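Side-chain contacts in malonyl CoA-acyl carrier protein transacylase (Burkholderia pseudomallei 1710b, PDB 3EZO), which probably transfers the malonyl group of malonyl-CoA to holo acyl carrier protein, releasing CoA: residues V23-A28 / Q69-T74; S43-Q48 / D115-V120; K52-A55 / E61-L64; V106-I111 / I232-N237; A301-P306 / D310-L315. All coordinates share one frame; numbering follows the deposited sequence.

Contact 1 (V23-A28 / Q69-T74); sequences VGMLNA and QPVMLT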
# COMPACT_ATOMS: atom_id res chain seq x y z
N VAL A 23 10.32 -7.59 -11.75
CA VAL A 23 10.42 -7.59 -13.19
C VAL A 23 9.78 -8.89 -13.62
O VAL A 23 10.05 -9.91 -13.02
CB VAL A 23 11.89 -7.52 -13.65
CG1 VAL A 23 12.04 -7.92 -15.15
CG2 VAL A 23 12.43 -6.17 -13.35
N GLY A 24 8.86 -8.81 -14.58
CA GLY A 24 8.18 -9.97 -15.11
C GLY A 24 6.91 -10.34 -14.38
O GLY A 24 6.28 -11.36 -14.73
N MET A 25 6.50 -9.54 -13.40
CA MET A 25 5.38 -9.95 -12.54
C MET A 25 4.02 -10.14 -13.23
O MET A 25 3.17 -10.83 -12.67
CB MET A 25 5.19 -9.01 -11.36
CG MET A 25 4.85 -7.62 -11.71
SD MET A 25 4.78 -6.58 -10.24
CE MET A 25 4.66 -4.99 -11.02
N LEU A 26 3.79 -9.50 -14.37
CA LEU A 26 2.54 -9.72 -15.12
C LEU A 26 2.70 -10.64 -16.35
O LEU A 26 1.80 -10.71 -17.20
CB LEU A 26 1.99 -8.38 -15.59
CG LEU A 26 1.50 -7.48 -14.45
CD1 LEU A 26 1.07 -6.17 -15.05
CD2 LEU A 26 0.37 -8.14 -13.69
N ASN A 27 3.82 -11.36 -16.45
CA ASN A 27 4.05 -12.18 -17.65
C ASN A 27 2.96 -13.20 -17.85
O ASN A 27 2.53 -13.42 -18.95
CB ASN A 27 5.43 -12.88 -17.59
CG ASN A 27 6.57 -11.94 -17.81
OD1 ASN A 27 6.41 -10.76 -18.13
ND2 ASN A 27 7.78 -12.45 -17.61
N ALA A 28 2.50 -13.80 -16.77
CA ALA A 28 1.55 -14.86 -16.83
C ALA A 28 0.18 -14.36 -17.34
O ALA A 28 -0.64 -15.16 -17.80
CB ALA A 28 1.44 -15.53 -15.47
N GLN A 69 5.08 3.40 -7.72
CA GLN A 69 3.71 3.68 -7.25
C GLN A 69 2.66 3.50 -8.39
O GLN A 69 1.73 2.71 -8.25
CB GLN A 69 3.63 5.04 -6.54
CG GLN A 69 4.34 5.00 -5.18
CD GLN A 69 3.97 6.13 -4.26
OE1 GLN A 69 2.91 6.73 -4.38
NE2 GLN A 69 4.88 6.42 -3.33
N PRO A 70 2.87 4.16 -9.54
CA PRO A 70 1.97 3.85 -10.67
C PRO A 70 2.06 2.40 -11.20
O PRO A 70 1.06 1.86 -11.64
CB PRO A 70 2.32 4.89 -11.73
CG PRO A 70 3.55 5.69 -11.19
CD PRO A 70 3.82 5.28 -9.81
N VAL A 71 3.23 1.78 -11.14
CA VAL A 71 3.36 0.38 -11.50
C VAL A 71 2.51 -0.53 -10.62
O VAL A 71 1.87 -1.48 -11.11
CB VAL A 71 4.85 -0.09 -11.52
CG1 VAL A 71 4.91 -1.61 -11.45
CG2 VAL A 71 5.59 0.47 -12.77
N MET A 72 2.51 -0.27 -9.31
CA MET A 72 1.79 -1.15 -8.39
C MET A 72 0.27 -0.93 -8.44
O MET A 72 -0.49 -1.87 -8.20
CB MET A 72 2.31 -1.06 -6.96
CG MET A 72 3.56 -1.82 -6.68
SD MET A 72 3.51 -3.54 -7.16
CE MET A 72 2.15 -4.22 -6.16
N LEU A 73 -0.14 0.30 -8.73
CA LEU A 73 -1.53 0.63 -8.97
C LEU A 73 -2.00 -0.11 -10.23
O LEU A 73 -3.03 -0.77 -10.23
CB LEU A 73 -1.67 2.14 -9.16
CG LEU A 73 -3.04 2.67 -9.55
CD1 LEU A 73 -3.88 3.02 -8.33
CD2 LEU A 73 -2.88 3.91 -10.42
N THR A 74 -1.22 0.01 -11.30
CA THR A 74 -1.54 -0.64 -12.59
C THR A 74 -1.62 -2.16 -12.46
O THR A 74 -2.59 -2.78 -12.89
CB THR A 74 -0.51 -0.28 -13.63
OG1 THR A 74 -0.51 1.13 -13.79
CG2 THR A 74 -0.81 -0.97 -14.98
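Met25 sits in a type I beta turn running from Gly24 to Asn27, and Met72 lies on helix 65-85; their CA atoms, 10.4 Å apart, mark the nearest backbone approach. The turn is closed by the amide of Asn27 on the carbonyl of Gly24, and Gly24 itself has a positive phi. With the backbones this far apart, one long side chain spans the space between them. Met25 starts with CG wedged between its own N and carbonyl carbon (chi1 62°), and from there the chain runs out extended beyond CG, which brings its methyl end to the helix. Met25 CE meets Val71 CG1 at 3.4 Å, tighter than usual for two carbons, the two side chains meeting at a slant. Val71 presents CG1 because that methyl is anti to its backbone N (chi1 162°). The side chain of Met72 starts out away from the turn but folds back, leaving its SD 4.3 Å from Met25 CE. The acyl transferase domain has a central parallel sheet flanked by helices, and here a loop following strand 11-15 is pinned to one of those helices; the side chain of Met72 is about 10 Å from that of Ser98, a predicted active-site residue. The helix is kinked at Pro70, whose nitrogen has no hydrogen to give. Pro70 O, by contrast, accepts two bonds from Thr74, one from N and one from OG1 (2.8 Å), which reach it from opposite faces of the carbonyl plane. Ile54 of helix 50-56 also touches Met25.

Contact 2 (S43-Q48 / D115-V120); sequences SDALGQ and DALPLV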
# COMPACT_ATOMS: atom_id res chain seq x y z
N SER A 43 0.08 3.32 -20.01
CA SER A 43 1.13 3.92 -20.91
C SER A 43 0.62 5.20 -21.53
O SER A 43 1.32 6.24 -21.63
CB SER A 43 1.54 2.92 -22.02
OG SER A 43 2.00 1.68 -21.45
N ASP A 44 -0.63 5.16 -21.96
CA ASP A 44 -1.21 6.38 -22.51
C ASP A 44 -1.25 7.49 -21.44
O ASP A 44 -0.92 8.63 -21.75
CB ASP A 44 -2.60 6.12 -23.10
CG ASP A 44 -3.31 7.41 -23.49
OD1 ASP A 44 -2.72 8.25 -24.20
OD2 ASP A 44 -4.48 7.60 -23.08
N ALA A 45 -1.65 7.18 -20.20
CA ALA A 45 -1.69 8.20 -19.15
C ALA A 45 -0.28 8.71 -18.75
O ALA A 45 -0.10 9.88 -18.53
CB ALA A 45 -2.44 7.67 -17.91
N LEU A 46 0.72 7.83 -18.71
CA LEU A 46 2.03 8.17 -18.15
C LEU A 46 3.11 8.52 -19.18
O LEU A 46 4.13 9.11 -18.83
CB LEU A 46 2.52 7.07 -17.24
CG LEU A 46 1.58 6.79 -16.06
CD1 LEU A 46 1.97 5.49 -15.31
CD2 LEU A 46 1.51 7.94 -15.12
N GLY A 47 2.88 8.18 -20.45
CA GLY A 47 3.82 8.58 -21.49
C GLY A 47 4.96 7.63 -21.69
O GLY A 47 5.82 7.88 -22.53
N GLN A 48 4.99 6.52 -20.97
CA GLN A 48 5.96 5.47 -21.28
C GLN A 48 5.33 4.09 -21.33
O GLN A 48 4.27 3.86 -20.78
CB GLN A 48 7.14 5.50 -20.29
CG GLN A 48 6.87 4.79 -19.01
CD GLN A 48 8.10 4.72 -18.09
OE1 GLN A 48 8.12 5.32 -17.01
NE2 GLN A 48 9.11 3.96 -18.52
N ASP A 115 -7.58 8.71 -13.78
CA ASP A 115 -7.18 9.81 -12.88
C ASP A 115 -6.20 9.35 -11.83
O ASP A 115 -5.35 10.13 -11.39
CB ASP A 115 -8.39 10.47 -12.20
CG ASP A 115 -9.35 11.05 -13.21
OD1 ASP A 115 -8.91 11.32 -14.36
OD2 ASP A 115 -10.54 11.23 -12.86
N ALA A 116 -6.32 8.11 -11.42
CA ALA A 116 -5.47 7.58 -10.37
C ALA A 116 -3.99 7.50 -10.80
O ALA A 116 -3.08 7.56 -9.98
CB ALA A 116 -5.98 6.22 -9.88
N LEU A 117 -3.77 7.39 -12.11
CA LEU A 117 -2.43 7.18 -12.62
C LEU A 117 -1.51 8.41 -12.37
O LEU A 117 -0.52 8.27 -11.66
CB LEU A 117 -2.50 6.72 -14.10
CG LEU A 117 -2.90 5.26 -14.29
CD1 LEU A 117 -3.58 5.03 -15.66
CD2 LEU A 117 -1.71 4.30 -14.07
N PRO A 118 -1.86 9.61 -12.89
CA PRO A 118 -1.01 10.76 -12.58
C PRO A 118 -1.08 11.17 -11.09
O PRO A 118 -0.15 11.79 -10.57
CB PRO A 118 -1.54 11.85 -13.50
CG PRO A 118 -3.02 11.42 -13.80
CD PRO A 118 -2.97 9.94 -13.80
N LEU A 119 -2.14 10.76 -10.38
CA LEU A 119 -2.26 11.09 -8.96
C LEU A 119 -1.18 10.38 -8.17
O LEU A 119 -0.53 11.01 -7.36
CB LEU A 119 -3.66 10.73 -8.43
CG LEU A 119 -3.97 10.71 -6.90
CD1 LEU A 119 -3.65 12.03 -6.16
CD2 LEU A 119 -5.46 10.29 -6.66
N VAL A 120 -0.97 9.09 -8.42
CA VAL A 120 0.02 8.34 -7.66
C VAL A 120 1.44 8.63 -8.12
O VAL A 120 2.36 8.58 -7.31
CB VAL A 120 -0.26 6.83 -7.58
CG1 VAL A 120 -1.69 6.62 -7.10
CG2 VAL A 120 0.01 6.14 -8.94
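Leu117 of helix 113-128 is met by Ala45 and Leu46, which end helix 33-46. Leu117 CB is 3.9 Å from Ala45 CB. CG follows, placed beside the backbone N by a chi1 of -76°, and stands a little farther back from the same methyl. At the fork, Leu117 CD1 returns to Ala45 CB at 3.7 Å, so the alanine touches the leucine at both its base and one tip. Leu117 CD2, the other branch, meets Leu46 CD1 at 4.1 Å, the two leucine side chains crossing at about a right angle. The junction is a helix-helix contact of the acyl transferase domain, away from the predicted catalytic residues, with no hydrogen bond between the two segments. Leu46 also uses its second methyl: CD2 lies 4.0 Å from Leu117 O, against the backbone just before Pro118. There helix 113-128 is kinked, as proline N cannot bond to the preceding turn. Helix 33-46 stops directly after Leu46, where Gly47 turns to a positive phi of 87° while its N still bonds to Ser43 O. Leu73 and Thr74 of helix 65-85 touch Leu117 as well, and Pro70 of that helix lies against Leu46.

Contact 3 (K52-A55 / E61-L64); sequences KLIA and ELNL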
# COMPACT_ATOMS: atom_id res chain seq x y z
N LYS A 52 6.26 -2.86 -20.89
CA LYS A 52 7.66 -3.25 -21.07
C LYS A 52 8.50 -2.88 -19.84
O LYS A 52 9.37 -3.66 -19.43
CB LYS A 52 8.27 -2.67 -22.34
CG LYS A 52 7.72 -3.22 -23.66
CD LYS A 52 8.31 -4.61 -24.01
CE LYS A 52 7.62 -5.26 -25.25
NZ LYS A 52 8.36 -4.98 -26.51
N LEU A 53 8.20 -1.74 -19.20
CA LEU A 53 8.87 -1.38 -17.94
C LEU A 53 8.74 -2.51 -16.93
O LEU A 53 9.73 -2.96 -16.35
CB LEU A 53 8.33 -0.04 -17.36
CG LEU A 53 8.80 0.33 -15.94
CD1 LEU A 53 10.34 0.51 -15.88
CD2 LEU A 53 8.06 1.58 -15.40
N ILE A 54 7.52 -3.02 -16.77
CA ILE A 54 7.28 -4.13 -15.86
C ILE A 54 7.91 -5.43 -16.34
O ILE A 54 8.52 -6.17 -15.57
CB ILE A 54 5.74 -4.32 -15.60
CG1 ILE A 54 5.17 -3.05 -14.91
CG2 ILE A 54 5.48 -5.65 -14.83
CD1 ILE A 54 3.60 -3.01 -14.72
N ALA A 55 7.77 -5.73 -17.63
CA ALA A 55 8.21 -7.03 -18.15
C ALA A 55 9.72 -7.13 -18.19
O ALA A 55 10.27 -8.18 -17.92
CB ALA A 55 7.63 -7.28 -19.56
N GLU A 61 15.11 0.80 -12.80
CA GLU A 61 14.00 1.64 -13.29
C GLU A 61 12.69 1.30 -12.58
O GLU A 61 11.95 2.17 -12.19
CB GLU A 61 13.80 1.49 -14.80
CG GLU A 61 15.04 1.76 -15.63
CD GLU A 61 15.66 3.11 -15.40
OE1 GLU A 61 14.93 4.09 -15.18
OE2 GLU A 61 16.92 3.21 -15.52
N LEU A 62 12.39 0.00 -12.45
CA LEU A 62 11.11 -0.44 -11.92
C LEU A 62 11.00 0.01 -10.47
O LEU A 62 9.89 0.31 -9.98
CB LEU A 62 10.96 -1.96 -12.01
CG LEU A 62 9.60 -2.58 -11.65
CD1 LEU A 62 8.51 -2.21 -12.66
CD2 LEU A 62 9.70 -4.09 -11.49
N ASN A 63 12.15 0.01 -9.78
CA ASN A 63 12.19 0.40 -8.37
C ASN A 63 12.34 1.90 -8.07
O ASN A 63 12.43 2.27 -6.92
CB ASN A 63 13.32 -0.31 -7.64
CG ASN A 63 13.15 -1.76 -7.58
OD1 ASN A 63 12.05 -2.32 -7.68
ND2 ASN A 63 14.25 -2.43 -7.37
N LEU A 64 12.38 2.76 -9.06
CA LEU A 64 12.28 4.19 -8.75
C LEU A 64 10.85 4.45 -8.26
O LEU A 64 9.91 4.09 -8.95
CB LEU A 64 12.53 5.04 -9.98
CG LEU A 64 13.86 4.84 -10.72
CD1 LEU A 64 13.84 5.64 -11.99
CD2 LEU A 64 15.01 5.21 -9.80
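Leu62 and Leu53 carry most of this contact, with Ile54 a smaller third. Leu62 swings CG anti to its backbone N (chi1 -173°), which brings CD1 over the backbone where Leu53 passes into Ile54. Leu62 CD1 lies 3.9 Å from Ile54 CA and 4.0 Å from Leu53 O. Leu62 CD1 is also 4.1 Å from Ile54 CG1, and the side chains of both Leu53 and Ile54 slant across that of Leu62. Leu53 answers from the other helix: its CD1 reaches the base of Glu61, 3.8 Å from Glu61 CB, and comes within 4.0 Å of Leu62 N. Each leucine therefore ends against main-chain atoms of the opposite segment. The two segments belong to short consecutive helices, 50-56 and 59-62, joined by a tight connection in a helical part of the acyl transferase domain away from its predicted active site. No hydrogen bond links the segments. Glu61 gives only its aliphatic base; its chain bends at chi2 (-56°) and takes the carboxylate away from Leu53. Beyond Leu62 the chain turns into helix 65-85, with Leu64 at the N-cap position and its amide bonded to Glu61 O. Glu61 O also accepts a bond from Asn67 ND2. Val71, one turn farther along that helix, touches all three of Leu53, Ile54 and Leu62.

Contact 4 (V106-I111 / I232-N237); sequences VAAGAI and ISVVNN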
# COMPACT_ATOMS: atom_id res chain seq x y z
N VAL A 106 -10.01 2.95 -6.55
CA VAL A 106 -10.31 2.76 -7.97
C VAL A 106 -11.25 1.60 -8.16
O VAL A 106 -12.26 1.75 -8.83
CB VAL A 106 -9.06 2.54 -8.85
CG1 VAL A 106 -9.51 2.21 -10.30
CG2 VAL A 106 -8.15 3.77 -8.80
N ALA A 107 -10.94 0.45 -7.58
CA ALA A 107 -11.83 -0.71 -7.61
C ALA A 107 -13.23 -0.35 -7.08
O ALA A 107 -14.23 -0.81 -7.62
CB ALA A 107 -11.24 -1.86 -6.80
N ALA A 108 -13.30 0.50 -6.05
CA ALA A 108 -14.58 0.94 -5.42
C ALA A 108 -15.28 2.03 -6.20
O ALA A 108 -16.35 2.50 -5.81
CB ALA A 108 -14.31 1.45 -3.92
N GLY A 109 -14.72 2.46 -7.32
CA GLY A 109 -15.40 3.46 -8.17
C GLY A 109 -15.29 4.88 -7.63
O GLY A 109 -15.95 5.79 -8.10
N ALA A 110 -14.46 5.09 -6.61
CA ALA A 110 -14.30 6.44 -6.06
C ALA A 110 -13.41 7.34 -6.95
O ALA A 110 -13.62 8.54 -7.02
CB ALA A 110 -13.76 6.34 -4.59
N ILE A 111 -12.40 6.75 -7.59
CA ILE A 111 -11.44 7.48 -8.40
C ILE A 111 -11.30 6.72 -9.73
O ILE A 111 -11.05 5.54 -9.72
CB ILE A 111 -10.05 7.59 -7.72
CG1 ILE A 111 -10.13 8.34 -6.37
CG2 ILE A 111 -9.03 8.35 -8.64
CD1 ILE A 111 -8.77 8.35 -5.56
N ILE A 232 -18.26 0.45 -3.11
CA ILE A 232 -17.85 -0.62 -2.21
C ILE A 232 -17.25 0.06 -0.98
O ILE A 232 -16.49 1.03 -1.14
CB ILE A 232 -16.72 -1.48 -2.79
CG1 ILE A 232 -17.10 -2.09 -4.14
CG2 ILE A 232 -16.36 -2.64 -1.82
CD1 ILE A 232 -15.95 -2.94 -4.74
N SER A 233 -17.53 -0.47 0.21
CA SER A 233 -16.93 0.10 1.43
C SER A 233 -15.41 0.02 1.35
O SER A 233 -14.87 -1.05 1.06
CB SER A 233 -17.43 -0.67 2.65
OG SER A 233 -18.82 -0.47 2.78
N VAL A 234 -14.74 1.14 1.59
CA VAL A 234 -13.29 1.18 1.72
C VAL A 234 -12.93 1.55 3.17
O VAL A 234 -13.38 2.55 3.70
CB VAL A 234 -12.69 2.24 0.76
CG1 VAL A 234 -11.22 2.26 0.81
CG2 VAL A 234 -13.24 2.07 -0.73
N VAL A 235 -12.10 0.74 3.82
CA VAL A 235 -11.58 1.08 5.13
C VAL A 235 -10.18 1.72 4.98
O VAL A 235 -9.30 1.17 4.33
CB VAL A 235 -11.67 -0.14 6.12
CG1 VAL A 235 -10.95 -1.40 5.65
CG2 VAL A 235 -11.23 0.30 7.52
N ASN A 236 -10.00 2.93 5.51
CA ASN A 236 -8.76 3.68 5.28
C ASN A 236 -7.65 3.37 6.27
O ASN A 236 -7.89 2.93 7.41
CB ASN A 236 -9.00 5.20 5.07
CG ASN A 236 -9.62 5.91 6.27
OD1 ASN A 236 -9.32 5.61 7.41
ND2 ASN A 236 -10.47 6.87 6.00
N ASN A 237 -6.42 3.57 5.82
CA ASN A 237 -5.24 3.26 6.61
C ASN A 237 -5.11 4.17 7.82
O ASN A 237 -4.66 3.76 8.86
CB ASN A 237 -3.98 3.46 5.77
CG ASN A 237 -3.78 2.43 4.68
OD1 ASN A 237 -2.94 2.63 3.81
ND2 ASN A 237 -4.48 1.32 4.75
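This is a buried apolar contact between Ala108, just past helix 99-107, and two residues of the parallel sheet's margin: Ile232, just before the short, weakly bonded edge strand 233-234, and Val234 on it. Helix 99-107 follows Ser98, a predicted active-site residue, in a sequence consistent with the nucleophile elbow of the patatin-like acyl transferase fold. The helix closes with a Schellman motif: Gly109 takes a positive phi of 78°, and its N bonds to Val106 O at 3.0 Å. Ala108, just before that glycine, comes close to the segment leading into the strand, its CA only 4.8 Å from Ile232 CA. Small size lets it do so. Along this segment, Ile232 and Val234 direct their side chains to the helix end while Ser233, between them, points the other way. Ile232 lies alongside Ala108, its CB 4.0 Å from Ala108 CB. Extended at chi2 (179°), Ile232 carries CD1 on to the carbonyl of Ala107, 4.0 Å from Ala107 O. A backbone bond between Ala108 and Lys231 ties the two segments just before Ile232. Farther on, past the strand, Asn237 OD1 bonds to Ser98 N and ND2 to Gly96 O, consistent with steadying the probable nucleophile elbow. Ala108 CB itself is tightly held: Val234 CG2 is 3.4 Å away, closer than usual van der Waals contact, and Ile232 O is 3.6 Å away.

Contact 5 (A301-P306 / D310-L315); sequences ASVFDP and DEALKL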
# COMPACT_ATOMS: atom_id res chain seq x y z
N ALA A 301 -6.71 -16.02 -0.24
CA ALA A 301 -6.31 -16.43 -1.59
C ALA A 301 -5.59 -15.25 -2.23
O ALA A 301 -5.38 -14.20 -1.59
CB ALA A 301 -7.50 -16.88 -2.43
N SER A 302 -5.18 -15.42 -3.48
CA SER A 302 -4.54 -14.30 -4.17
C SER A 302 -4.83 -14.36 -5.63
O SER A 302 -5.02 -15.45 -6.19
CB SER A 302 -3.07 -14.28 -3.93
OG SER A 302 -2.82 -14.47 -2.55
N VAL A 303 -4.94 -13.18 -6.21
CA VAL A 303 -5.09 -13.06 -7.65
C VAL A 303 -3.86 -12.33 -8.19
O VAL A 303 -3.73 -11.10 -8.02
CB VAL A 303 -6.35 -12.31 -8.00
CG1 VAL A 303 -6.50 -12.22 -9.51
CG2 VAL A 303 -7.56 -13.00 -7.29
N PHE A 304 -2.97 -13.10 -8.81
CA PHE A 304 -1.76 -12.54 -9.45
C PHE A 304 -1.39 -13.19 -10.81
O PHE A 304 -0.45 -12.77 -11.48
CB PHE A 304 -0.57 -12.65 -8.49
CG PHE A 304 -0.27 -14.03 -8.07
CD1 PHE A 304 0.52 -14.85 -8.87
CD2 PHE A 304 -0.75 -14.53 -6.87
CE1 PHE A 304 0.81 -16.16 -8.51
CE2 PHE A 304 -0.45 -15.84 -6.49
CZ PHE A 304 0.34 -16.65 -7.33
N ASP A 305 -2.15 -14.21 -11.20
CA ASP A 305 -2.01 -14.83 -12.52
C ASP A 305 -3.27 -15.68 -12.76
O ASP A 305 -4.10 -15.80 -11.87
CB ASP A 305 -0.71 -15.64 -12.62
CG ASP A 305 -0.65 -16.88 -11.74
OD1 ASP A 305 -1.62 -17.30 -11.05
OD2 ASP A 305 0.45 -17.48 -11.75
N PRO A 306 -3.43 -16.26 -13.97
CA PRO A 306 -4.67 -16.99 -14.23
C PRO A 306 -4.95 -18.16 -13.31
O PRO A 306 -6.11 -18.37 -12.95
CB PRO A 306 -4.50 -17.45 -15.70
CG PRO A 306 -3.80 -16.32 -16.31
CD PRO A 306 -2.78 -15.87 -15.24
N ASP A 310 -8.25 -18.45 -10.77
CA ASP A 310 -9.21 -19.59 -10.69
C ASP A 310 -9.36 -20.19 -9.30
O ASP A 310 -10.46 -20.49 -8.88
CB ASP A 310 -8.85 -20.69 -11.70
CG ASP A 310 -9.19 -20.29 -13.09
OD1 ASP A 310 -9.99 -19.33 -13.23
OD2 ASP A 310 -8.62 -20.87 -14.04
N GLU A 311 -8.26 -20.37 -8.59
CA GLU A 311 -8.37 -20.81 -7.20
C GLU A 311 -9.11 -19.80 -6.32
O GLU A 311 -9.78 -20.17 -5.37
CB GLU A 311 -6.98 -21.12 -6.61
CG GLU A 311 -6.42 -22.45 -7.06
CD GLU A 311 -7.34 -23.65 -6.70
OE1 GLU A 311 -7.60 -23.90 -5.49
OE2 GLU A 311 -7.82 -24.33 -7.64
N ALA A 312 -8.95 -18.52 -6.61
CA ALA A 312 -9.64 -17.48 -5.84
C ALA A 312 -11.14 -17.50 -6.18
O ALA A 312 -11.98 -17.40 -5.29
CB ALA A 312 -9.03 -16.12 -6.11
N LEU A 313 -11.47 -17.65 -7.46
CA LEU A 313 -12.87 -17.88 -7.86
C LEU A 313 -13.56 -18.96 -7.00
O LEU A 313 -14.73 -18.80 -6.63
CB LEU A 313 -12.99 -18.23 -9.36
CG LEU A 313 -12.79 -17.10 -10.37
CD1 LEU A 313 -12.73 -17.60 -11.85
CD2 LEU A 313 -13.85 -16.02 -10.20
N LYS A 314 -12.83 -20.03 -6.65
CA LYS A 314 -13.40 -21.12 -5.80
C LYS A 314 -13.74 -20.60 -4.39
O LYS A 314 -14.88 -20.69 -3.92
CB LYS A 314 -12.39 -22.27 -5.69
CG LYS A 314 -12.88 -23.65 -5.99
CD LYS A 314 -11.81 -24.70 -5.61
CE LYS A 314 -12.46 -26.09 -5.38
NZ LYS A 314 -11.43 -27.16 -5.14
N LEU A 315 -12.74 -20.01 -3.74
CA LEU A 315 -12.87 -19.58 -2.34
C LEU A 315 -13.99 -18.57 -2.17
O LEU A 315 -14.27 -17.80 -3.08
CB LEU A 315 -11.54 -19.02 -1.81
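Ala301 and Ala312 bring strand 301-303 and helix 310-314 together, their CA atoms 5.5 Å apart, with the axes approaching to 7.3 Å at an angle of 135° between their N-to-C directions. The methyl of Ala312 is the hub. Val303 CG2 meets Ala312 CB at 3.6 Å; this branch is anti to the valine's carbonyl carbon, as chi1 of -179° sets CG1 anti to N. Ala301 comes from the same side of the strand, its CB 4.1 Å from Ala312 CB, and Ser302 O lies at a similar distance from that methyl. Two alanines facing each other let the helix settle low on the strand. Nearer the turn the contact becomes polar: Asp310 N donates to Pro306 O over 3.1 Å, a nearly straight bond with an angle of 167° at the hydrogen. It is the ordinary helical link of the first turn. Asp305, at the N-cap position, closes the start of that helix; its side chain accepts from a backbone N, and OD1 also bonds to Ser308 OG. Before it, the edge of the Phe304 ring, in plane, is met by Ser302 CB, and the ring takes part in a cation-pi contact with Lys285. The strand is an outermost one of the parallel sheet, bonded to strand 277-281, and the C-terminal helix folds back over it beside Trp83 of helix 65-85, which touches Val303, Ala312 and Leu313.

Contacts 1, 3 and 4 are buried, whereas contacts 2 and 5 are only partly so. Helix 65-85 recurs in four: it forms one side of contact 1, touches contacts 2 and 3, and reaches contact 5 through Trp83. Contacts 1 and 3 are the closest pair, their centres about 8 Å apart, and Gly24 N probably bonds to Ile54 O between them. Contacts 4 and 5 sit at opposite edge strands of the parallel sheet, about 21 Å between centres. Methyl packing dominates throughout: a methionine end in 1, leucines in 2 and 3, alanine methyls in both 4 and 5. The hydrogen bond of contact 5 is an internal bond of helix 306-314.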